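Long-range contacts in putative transcriptional regulator TRANSCRIPTION REGULATOR protein (PDB 5NLA), which activates transcription as an AraC-like regulator, binding c-di-GMP by a PilZ-like mechanism to control extracellular polysaccharide production: residues A87-W92 with V100-P105; D122-G127 with F150-L155; L128-R133 with D165-L170. One frame throughout, in Å; residues are numbered along the deposited sequence.

Interaction 1 (A87-W92 with V100-P105); sequences AELTGW and VQQVTP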
loop_
_atom_site.group_PDB
_atom_site.type_symbol
_atom_site.label_atom_id
_atom_site.label_comp_id
_atom_site.label_asym_id
_atom_site.label_seq_id
_atom_site.Cartn_x
_atom_site.Cartn_y
_atom_site.Cartn_z
ATOM N N ALA A 87 19.463 -4.647 -3.977
ATOM C CA ALA A 87 18.037 -4.688 -3.674
ATOM C C ALA A 87 17.239 -5.311 -4.818
ATOM O O ALA A 87 17.660 -5.284 -5.971
ATOM C CB ALA A 87 17.514 -3.299 -3.342
ATOM N N GLU A 88 16.093 -5.887 -4.455
ATOM C CA GLU A 88 15.232 -6.611 -5.368
ATOM C C GLU A 88 13.786 -6.367 -4.995
ATOM O O GLU A 88 13.421 -6.464 -3.821
ATOM C CB GLU A 88 15.497 -8.108 -5.285
ATOM C CG GLU A 88 16.164 -8.721 -6.499
ATOM C CD GLU A 88 15.990 -10.228 -6.537
ATOM O OE1 GLU A 88 16.007 -10.868 -5.453
ATOM O OE2 GLU A 88 15.817 -10.773 -7.652
ATOM N N LEU A 89 12.984 -6.039 -6.005
ATOM C CA LEU A 89 11.532 -6.022 -5.916
ATOM C C LEU A 89 11.037 -6.996 -6.951
ATOM O O LEU A 89 11.577 -7.066 -8.055
ATOM C CB LEU A 89 10.977 -4.636 -6.225
ATOM C CG LEU A 89 10.610 -3.624 -5.123
ATOM C CD1 LEU A 89 9.244 -2.997 -5.408
ATOM C CD2 LEU A 89 10.639 -4.197 -3.714
ATOM N N THR A 90 10.014 -7.756 -6.590
ATOM C CA THR A 90 9.416 -8.699 -7.510
ATOM C C THR A 90 7.904 -8.588 -7.353
ATOM O O THR A 90 7.388 -8.810 -6.265
ATOM C CB THR A 90 9.931 -10.122 -7.224
ATOM O OG1 THR A 90 11.332 -10.068 -6.902
ATOM C CG2 THR A 90 9.735 -11.029 -8.414
ATOM N N GLY A 91 7.217 -8.213 -8.437
ATOM C CA GLY A 91 5.794 -7.842 -8.406
ATOM C C GLY A 91 4.857 -8.792 -9.138
ATOM O O GLY A 91 5.056 -9.071 -10.322
ATOM N N TRP A 92 3.836 -9.282 -8.429
ATOM C CA TRP A 92 2.767 -10.108 -9.004
ATOM C C TRP A 92 1.441 -9.368 -8.844
ATOM O O TRP A 92 1.141 -8.884 -7.752
ATOM C CB TRP A 92 2.663 -11.460 -8.288
ATOM C CG TRP A 92 3.969 -12.154 -8.051
ATOM C CD1 TRP A 92 4.900 -11.855 -7.094
ATOM C CD2 TRP A 92 4.477 -13.279 -8.764
ATOM N NE1 TRP A 92 5.965 -12.722 -7.178
ATOM C CE2 TRP A 92 5.738 -13.600 -8.200
ATOM C CE3 TRP A 92 4.004 -14.039 -9.846
ATOM C CZ2 TRP A 92 6.522 -14.656 -8.669
ATOM C CZ3 TRP A 92 4.791 -15.091 -10.320
ATOM C CH2 TRP A 92 6.036 -15.388 -9.727
ATOM N N VAL A 100 4.193 -7.921 -3.585
ATOM C CA VAL A 100 5.587 -7.550 -3.853
ATOM C C VAL A 100 6.544 -8.286 -2.921
ATOM O O VAL A 100 6.423 -8.189 -1.705
ATOM C CB VAL A 100 5.793 -6.031 -3.733
ATOM C CG1 VAL A 100 7.276 -5.667 -3.802
ATOM C CG2 VAL A 100 4.999 -5.322 -4.823
ATOM N N GLN A 101 7.478 -9.027 -3.508
ATOM C CA GLN A 101 8.596 -9.617 -2.770
ATOM C C GLN A 101 9.764 -8.629 -2.782
ATOM O O GLN A 101 10.322 -8.328 -3.841
ATOM C CB GLN A 101 9.006 -10.948 -3.388
ATOM C CG GLN A 101 7.955 -12.047 -3.206
ATOM C CD GLN A 101 8.113 -13.219 -4.164
ATOM O OE1 GLN A 101 8.077 -13.054 -5.390
ATOM N NE2 GLN A 101 8.255 -14.414 -3.611
ATOM N N GLN A 102 10.110 -8.118 -1.602
ATOM C CA GLN A 102 11.173 -7.137 -1.440
ATOM C C GLN A 102 12.374 -7.717 -0.690
ATOM O O GLN A 102 12.216 -8.331 0.373
ATOM C CB GLN A 102 10.631 -5.959 -0.653
ATOM C CG GLN A 102 11.605 -4.810 -0.480
ATOM C CD GLN A 102 10.904 -3.551 -0.029
ATOM O OE1 GLN A 102 11.172 -2.452 -0.532
ATOM N NE2 GLN A 102 9.978 -3.702 0.911
ATOM N N VAL A 103 13.567 -7.513 -1.241
ATOM C CA VAL A 103 14.809 -7.764 -0.517
ATOM C C VAL A 103 15.628 -6.489 -0.585
ATOM O O VAL A 103 15.886 -5.974 -1.667
ATOM C CB VAL A 103 15.608 -8.936 -1.117
ATOM C CG1 VAL A 103 16.909 -9.134 -0.349
ATOM C CG2 VAL A 103 14.778 -10.210 -1.103
ATOM N N THR A 104 16.042 -5.993 0.569
ATOM C CA THR A 104 16.588 -4.652 0.649
ATOM C C THR A 104 17.607 -4.496 1.804
ATOM O O THR A 104 17.459 -5.143 2.843
ATOM C CB THR A 104 15.417 -3.647 0.758
ATOM O OG1 THR A 104 15.871 -2.340 0.404
ATOM C CG2 THR A 104 14.793 -3.642 2.152
ATOM N N PRO A 105 18.667 -3.684 1.613
ATOM C CA PRO A 105 19.594 -3.383 2.721
ATOM C C PRO A 105 19.015 -2.359 3.709
ATOM O O PRO A 105 17.935 -1.830 3.476
ATOM C CB PRO A 105 20.833 -2.803 2.016
ATOM C CG PRO A 105 20.684 -3.163 0.584
ATOM C CD PRO A 105 19.209 -3.207 0.333
#
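Trp92 and Gln101 meet through a side-chain hydrogen bond, Trp92 NE1 to Gln101 OE1 at 2.8 Å. The bond is nearly straight at the hydrogen (167°) and lies close to the indole plane, yet on the acceptor side the donor stands well above the Gln101 amide plane, off its lone pairs; ring and amide planes are 58° apart. Gln101 reaches it with CG beside its own backbone N (chi1 -69°) and an extended chain beyond, which carries the amide past Thr90. The other amide atom, NE2, is held by Glu209.

On the face carrying Leu89, Val100 and Gln102 the contact is apolar. Leu89 CD2 rests against the aliphatic part of Gln102, 3.4 Å from its CG, while the leucine also packs on Val100, CD2 to CG1 3.7 Å. The two side chains Leu89 and Gln102 run side by side in the same direction.

The backbones that carry these groups form an antiparallel beta hairpin. Glu88 and Val103 form one hydrogen-bonded pair, Glu88 N to Val103 O and Val103 N to Glu88 O, each 2.8 Å, and Thr90 and Gln101 the next, the Thr90 N bond being the more bent. Glu88 extends to a salt bridge with Arg52.

Within the sheet, residues 88-92 pair on their far side with strand 49-52, and residues 100-104 with strand 166-173. Trp63 of helix 59-67 touches Leu89 and Gln102, and Trp376 of helix 373-376 packs on Leu89 and Val100.

Interaction 2 (D122-G127 with F150-L155); sequences DHWNVG and FFFRSL
Residues Asn125 and Arg153, then Gly127 and Phe151, are successive hydrogen-bonded pairs of two antiparallel strands whose axes run at 166°, and Leu155 N extends the pattern to His123 O at 2.9 Å. The Phe151 ring is enclosed from three directions. Gly127 CA sits over one face, 3.9 Å from the ring centroid, where the absence of a side chain lets the ring lie directly on the backbone. Arg153 lays its guanidinium over the opposite face, and Asn125 OD1 approaches the ring edge in its plane, 3.4 Å from Phe151 CE1. Phe151 reaches this place with CG between backbone N and carbonyl carbon (chi1 71°), folded back over the neighbouring strand.

The other face of the sheet carries Trp124, Val126 and Phe152. Trp124 and Phe152 lie side by side, CE3 to CZ 3.8 Å, and Val126 CG2 meets the edge of the Phe152 ring.

Buried polar ends are satisfied by neighbours: Asn125 ND2 by Leu171 O, Trp124 NE1 by Tyr175 O, Arg153 NH1 by Asn190 OD1. With Phe151 stacked against its guanidinium face, the arginine also makes a cation-pi contact with Tyr159, which together with the Asn190 oxygen probably helps to stabilise its buried charge.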
loop_
_atom_site.group_PDB
_atom_site.type_symbol
_atom_site.label_atom_id
_atom_site.label_comp_id
_atom_site.label_asym_id
_atom_site.label_seq_id
_atom_site.Cartn_x
_atom_site.Cartn_y
_atom_site.Cartn_z
ATOM N N ASP A 122 -3.198 5.269 -2.346
ATOM C CA ASP A 122 -3.824 5.169 -1.021
ATOM C C ASP A 122 -4.132 3.721 -0.631
ATOM O O ASP A 122 -5.049 3.446 0.161
ATOM C CB ASP A 122 -5.098 5.999 -0.995
ATOM C CG ASP A 122 -6.112 5.545 -2.027
ATOM O OD1 ASP A 122 -5.776 4.715 -2.901
ATOM O OD2 ASP A 122 -7.251 6.042 -1.962
ATOM N N HIS A 123 -3.336 2.800 -1.151
ATOM C CA HIS A 123 -3.565 1.394 -0.928
ATOM C C HIS A 123 -3.470 1.107 0.574
ATOM O O HIS A 123 -2.857 1.872 1.322
ATOM C CB HIS A 123 -2.523 0.542 -1.679
ATOM C CG HIS A 123 -2.625 0.611 -3.174
ATOM N ND1 HIS A 123 -2.441 1.776 -3.883
ATOM C CD2 HIS A 123 -2.864 -0.354 -4.096
ATOM C CE1 HIS A 123 -2.589 1.533 -5.173
ATOM N NE2 HIS A 123 -2.836 0.246 -5.331
ATOM N N TRP A 124 -4.103 0.020 1.002
ATOM C CA TRP A 124 -3.855 -0.551 2.321
ATOM C C TRP A 124 -2.611 -1.423 2.161
ATOM O O TRP A 124 -2.567 -2.313 1.314
ATOM C CB TRP A 124 -5.034 -1.401 2.774
ATOM C CG TRP A 124 -6.358 -0.720 2.657
ATOM C CD1 TRP A 124 -7.256 -0.868 1.657
ATOM C CD2 TRP A 124 -6.929 0.216 3.578
ATOM N NE1 TRP A 124 -8.352 -0.080 1.890
ATOM C CE2 TRP A 124 -8.176 0.597 3.062
ATOM C CE3 TRP A 124 -6.499 0.777 4.784
ATOM C CZ2 TRP A 124 -9.006 1.499 3.706
ATOM C CZ3 TRP A 124 -7.321 1.687 5.424
ATOM C CH2 TRP A 124 -8.567 2.033 4.885
ATOM N N ASN A 125 -1.589 -1.140 2.947
ATOM C CA ASN A 125 -0.325 -1.858 2.862
ATOM C C ASN A 125 -0.241 -2.799 4.056
ATOM O O ASN A 125 -0.378 -2.379 5.212
ATOM C CB ASN A 125 0.835 -0.851 2.876
ATOM C CG ASN A 125 2.160 -1.418 2.357
ATOM O OD1 ASN A 125 3.199 -0.803 2.575
ATOM N ND2 ASN A 125 2.136 -2.548 1.668
ATOM N N VAL A 126 -0.062 -4.076 3.764
ATOM C CA VAL A 126 0.263 -5.064 4.787
ATOM C C VAL A 126 1.563 -5.714 4.382
ATOM O O VAL A 126 1.723 -6.099 3.223
ATOM C CB VAL A 126 -0.846 -6.102 4.910
ATOM C CG1 VAL A 126 -0.357 -7.348 5.630
ATOM C CG2 VAL A 126 -2.029 -5.477 5.633
ATOM N N GLY A 127 2.495 -5.819 5.320
ATOM C CA GLY A 127 3.831 -6.326 5.006
ATOM C C GLY A 127 4.332 -7.277 6.063
ATOM O O GLY A 127 4.319 -6.940 7.241
ATOM N N PHE A 150 3.625 -8.850 10.838
ATOM C CA PHE A 150 3.135 -7.902 9.837
ATOM C C PHE A 150 3.068 -6.490 10.378
ATOM O O PHE A 150 2.703 -6.292 11.538
ATOM C CB PHE A 150 1.706 -8.232 9.414
ATOM C CG PHE A 150 1.548 -9.547 8.736
ATOM C CD1 PHE A 150 1.380 -10.701 9.479
ATOM C CD2 PHE A 150 1.521 -9.625 7.345
ATOM C CE1 PHE A 150 1.212 -11.924 8.846
ATOM C CE2 PHE A 150 1.349 -10.843 6.706
ATOM C CZ PHE A 150 1.203 -11.999 7.456
ATOM N N PHE A 151 3.364 -5.512 9.525
ATOM C CA PHE A 151 2.867 -4.148 9.738
ATOM C C PHE A 151 1.572 -4.002 8.946
ATOM O O PHE A 151 1.400 -4.636 7.898
ATOM C CB PHE A 151 3.894 -3.051 9.357
ATOM C CG PHE A 151 4.142 -2.898 7.871
ATOM C CD1 PHE A 151 3.266 -2.177 7.061
ATOM C CD2 PHE A 151 5.277 -3.449 7.281
ATOM C CE1 PHE A 151 3.506 -2.042 5.693
ATOM C CE2 PHE A 151 5.525 -3.308 5.918
ATOM C CZ PHE A 151 4.637 -2.604 5.124
ATOM N N PHE A 152 0.668 -3.179 9.463
ATOM C CA PHE A 152 -0.453 -2.667 8.684
ATOM C C PHE A 152 -0.405 -1.133 8.655
ATOM O O PHE A 152 -0.193 -0.495 9.687
ATOM C CB PHE A 152 -1.788 -3.155 9.246
ATOM C CG PHE A 152 -2.962 -2.351 8.773
ATOM C CD1 PHE A 152 -3.462 -2.514 7.485
ATOM C CD2 PHE A 152 -3.541 -1.393 9.599
ATOM C CE1 PHE A 152 -4.534 -1.756 7.046
ATOM C CE2 PHE A 152 -4.606 -0.632 9.162
ATOM C CZ PHE A 152 -5.103 -0.813 7.886
ATOM N N ARG A 153 -0.645 -0.571 7.468
ATOM C CA ARG A 153 -0.580 0.871 7.222
ATOM C C ARG A 153 -1.397 1.256 5.987
ATOM O O ARG A 153 -1.320 0.575 4.956
ATOM C CB ARG A 153 0.878 1.301 6.959
ATOM C CG ARG A 153 1.642 1.789 8.175
ATOM C CD ARG A 153 2.856 2.600 7.759
ATOM N NE ARG A 153 3.791 1.813 6.968
ATOM C CZ ARG A 153 4.671 0.912 7.444
ATOM N NH1 ARG A 153 4.764 0.609 8.752
ATOM N NH2 ARG A 153 5.462 0.286 6.578
ATOM N N SER A 154 -2.151 2.352 6.075
ATOM C CA SER A 154 -2.647 3.005 4.870
ATOM C C SER A 154 -1.573 3.887 4.251
ATOM O O SER A 154 -0.823 4.575 4.959
ATOM C CB SER A 154 -3.835 3.873 5.160
ATOM O OG SER A 154 -4.257 4.462 3.943
ATOM N N LEU A 155 -1.516 3.886 2.925
ATOM C CA LEU A 155 -0.599 4.755 2.209
ATOM C C LEU A 155 -1.132 6.191 2.053
ATOM O O LEU A 155 -0.467 7.031 1.444
ATOM C CB LEU A 155 -0.265 4.158 0.846
ATOM C CG LEU A 155 0.370 2.770 0.889
ATOM C CD1 LEU A 155 0.680 2.329 -0.521
ATOM C CD2 LEU A 155 1.636 2.766 1.730
#

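Interaction 3 (L128-R133 with D165-L170); sequences LFRSGR and DAASIL
Leu128 and Ile169 make the close-packed end of this antiparallel contact. Leu128 N binds Ile169 O at 2.8 Å in an almost straight bond, Ile169 N returns one to Leu128 O, and Leu128 CB packs against Ile169 CG2 at 3.7 Å. That same methyl group also meets Arg130: Ile169 CG2 sits over one face of the Arg130 guanidinium, 3.7 Å from Arg130 NH2. The bend in the arginine chain (chi2 -48°) swings the group back along the strand, and Asn206 takes a hydrogen bond from its NH1, with Glu209 as a long, weak ionic partner of NH2.

On the other face of the sheet, the Phe129 ring has Ser168 CB over one face, and Ala166 CB touches it obliquely, 3.7 Å from Phe129 CE2. Ser168 OG itself makes a weak hydrogen bond with Gln102.

Beyond Phe129 the pairing changes. Arg130 and Ser131 both face Ala167, forming a classic beta bulge: Ala167 O accepts from Arg130 N at 2.8 Å and, weakly, from Ser131 N. Ala167 N returns a bond to Ser131 O at 3.1 Å. Here the contact is thinner and more solvent-exposed, with Ser131 and Asp165 at the surface, and Gly132 meets Asp165 and Ala166 through its backbone alone. The chain turns a corner at Arg130, and Arg133 leads off to a salt bridge with Glu144.

Helix 196-211 lies against the Leu128 and Ile169 face, through Ala202, Ile205 and Glu209, whereas Phe129 and Leu170 touch Phe151 of strand 150-154. Strand 97-104 flanks residues 166-170 on the side away from residues 128-131.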
loop_
_atom_site.group_PDB
_atom_site.type_symbol
_atom_site.label_atom_id
_atom_site.label_comp_id
_atom_site.label_asym_id
_atom_site.label_seq_id
_atom_site.Cartn_x
_atom_site.Cartn_y
_atom_site.Cartn_z
ATOM N N LEU A 128 4.767 -8.458 5.627
ATOM C CA LEU A 128 5.325 -9.487 6.499
ATOM C C LEU A 128 6.831 -9.540 6.348
ATOM O O LEU A 128 7.312 -9.572 5.230
ATOM C CB LEU A 128 4.787 -10.847 6.080
ATOM C CG LEU A 128 5.307 -12.068 6.831
ATOM C CD1 LEU A 128 4.921 -11.993 8.302
ATOM C CD2 LEU A 128 4.751 -13.317 6.167
ATOM N N PHE A 129 7.563 -9.627 7.457
ATOM C CA PHE A 129 9.029 -9.770 7.413
ATOM C C PHE A 129 9.423 -11.234 7.585
ATOM O O PHE A 129 9.047 -11.868 8.579
ATOM C CB PHE A 129 9.692 -8.923 8.505
ATOM C CG PHE A 129 9.773 -7.455 8.171
ATOM C CD1 PHE A 129 8.624 -6.717 7.926
ATOM C CD2 PHE A 129 10.990 -6.813 8.107
ATOM C CE1 PHE A 129 8.694 -5.371 7.612
ATOM C CE2 PHE A 129 11.069 -5.472 7.790
ATOM C CZ PHE A 129 9.921 -4.746 7.543
ATOM N N ARG A 130 10.175 -11.765 6.623
ATOM C CA ARG A 130 10.839 -13.067 6.786
ATOM C C ARG A 130 12.024 -12.864 7.724
ATOM O O ARG A 130 12.212 -13.611 8.673
ATOM C CB ARG A 130 11.336 -13.640 5.452
ATOM C CG ARG A 130 10.334 -13.617 4.302
ATOM C CD ARG A 130 8.996 -14.168 4.743
ATOM N NE ARG A 130 8.146 -14.541 3.620
ATOM C CZ ARG A 130 6.984 -15.182 3.747
ATOM N NH1 ARG A 130 6.528 -15.531 4.949
ATOM N NH2 ARG A 130 6.272 -15.488 2.664
ATOM N N SER A 131 12.821 -11.843 7.421
ATOM C CA SER A 131 13.923 -11.401 8.260
ATOM C C SER A 131 14.005 -9.878 8.282
ATOM O O SER A 131 13.512 -9.220 7.390
ATOM C CB SER A 131 15.229 -11.953 7.719
ATOM O OG SER A 131 15.479 -11.435 6.427
ATOM N N GLY A 132 14.668 -9.350 9.299
ATOM C CA GLY A 132 14.844 -7.926 9.490
ATOM C C GLY A 132 13.833 -7.365 10.470
ATOM O O GLY A 132 12.989 -8.076 11.004
ATOM N N ARG A 133 13.903 -6.059 10.662
ATOM C CA ARG A 133 13.143 -5.343 11.661
ATOM C C ARG A 133 12.958 -3.959 11.098
ATOM O O ARG A 133 13.897 -3.405 10.528
ATOM C CB ARG A 133 13.889 -5.265 12.998
ATOM C CG ARG A 133 13.940 -6.594 13.707
ATOM C CD ARG A 133 14.406 -6.531 15.162
ATOM N NE ARG A 133 14.032 -7.769 15.859
ATOM C CZ ARG A 133 12.799 -8.066 16.289
ATOM N NH1 ARG A 133 11.785 -7.211 16.137
ATOM N NH2 ARG A 133 12.568 -9.226 16.895
ATOM N N ASP A 165 18.469 -4.412 7.234
ATOM C CA ASP A 165 18.368 -5.219 6.025
ATOM C C ASP A 165 17.250 -6.231 6.240
ATOM O O ASP A 165 17.046 -6.698 7.347
ATOM C CB ASP A 165 19.686 -5.892 5.662
ATOM C CG ASP A 165 20.067 -7.051 6.596
ATOM O OD1 ASP A 165 19.715 -7.069 7.795
ATOM O OD2 ASP A 165 20.772 -7.951 6.121
ATOM N N ALA A 166 16.475 -6.523 5.206
ATOM C CA ALA A 166 15.267 -7.302 5.407
ATOM C C ALA A 166 14.796 -7.951 4.139
ATOM O O ALA A 166 15.152 -7.530 3.046
ATOM C CB ALA A 166 14.163 -6.421 5.977
ATOM N N ALA A 167 14.004 -9.002 4.322
ATOM C CA ALA A 167 13.257 -9.652 3.255
ATOM C C ALA A 167 11.815 -9.613 3.690
ATOM O O ALA A 167 11.482 -10.081 4.776
ATOM C CB ALA A 167 13.701 -11.101 3.081
ATOM N N SER A 168 10.958 -9.051 2.863
ATOM C CA SER A 168 9.552 -9.007 3.192
ATOM C C SER A 168 8.694 -9.439 2.025
ATOM O O SER A 168 9.138 -9.456 0.871
ATOM C CB SER A 168 9.142 -7.605 3.676
ATOM O OG SER A 168 9.437 -6.602 2.726
ATOM N N ILE A 169 7.463 -9.816 2.354
ATOM C CA ILE A 169 6.413 -9.977 1.361
ATOM C C ILE A 169 5.315 -8.948 1.693
ATOM O O ILE A 169 4.834 -8.872 2.833
ATOM C CB ILE A 169 5.940 -11.449 1.249
ATOM C CG1 ILE A 169 4.947 -11.610 0.086
ATOM C CG2 ILE A 169 5.349 -11.958 2.555
ATOM C CD1 ILE A 169 4.923 -13.005 -0.511
ATOM N N LEU A 170 4.986 -8.118 0.702
ATOM C CA LEU A 170 4.111 -6.953 0.878
ATOM C C LEU A 170 2.827 -7.078 0.046
ATOM O O LEU A 170 2.890 -7.348 -1.152
ATOM C CB LEU A 170 4.840 -5.689 0.426
ATOM C CG LEU A 170 6.095 -5.177 1.147
ATOM C CD1 LEU A 170 6.596 -3.935 0.415
ATOM C CD2 LEU A 170 5.827 -4.855 2.612
#

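Overall arrangement
From the N terminus, interaction 1 comes first and closes a tight hairpin between strands 88-94 and 97-104, complete before the other two begin. Interactions 2 and 3 then cross: strand 124-129, which contributes to the first segment of both, lies between 150-154 on one edge and 166-173 on the other. Interaction 2 takes its earlier part and interaction 3 its end, so the two enclosed loops overlap instead of nesting. Both loops include strands of the smaller five-stranded sheet. Interaction 1 meets interaction 3 through backbone hydrogen bonds of Val100 with Leu170 and Gln102 with Ser168, while Leu170 packs on Gly127 and Phe151 of interaction 2. Together they link five strands adjacent in one antiparallel sheet, from 88-94 to 150-154.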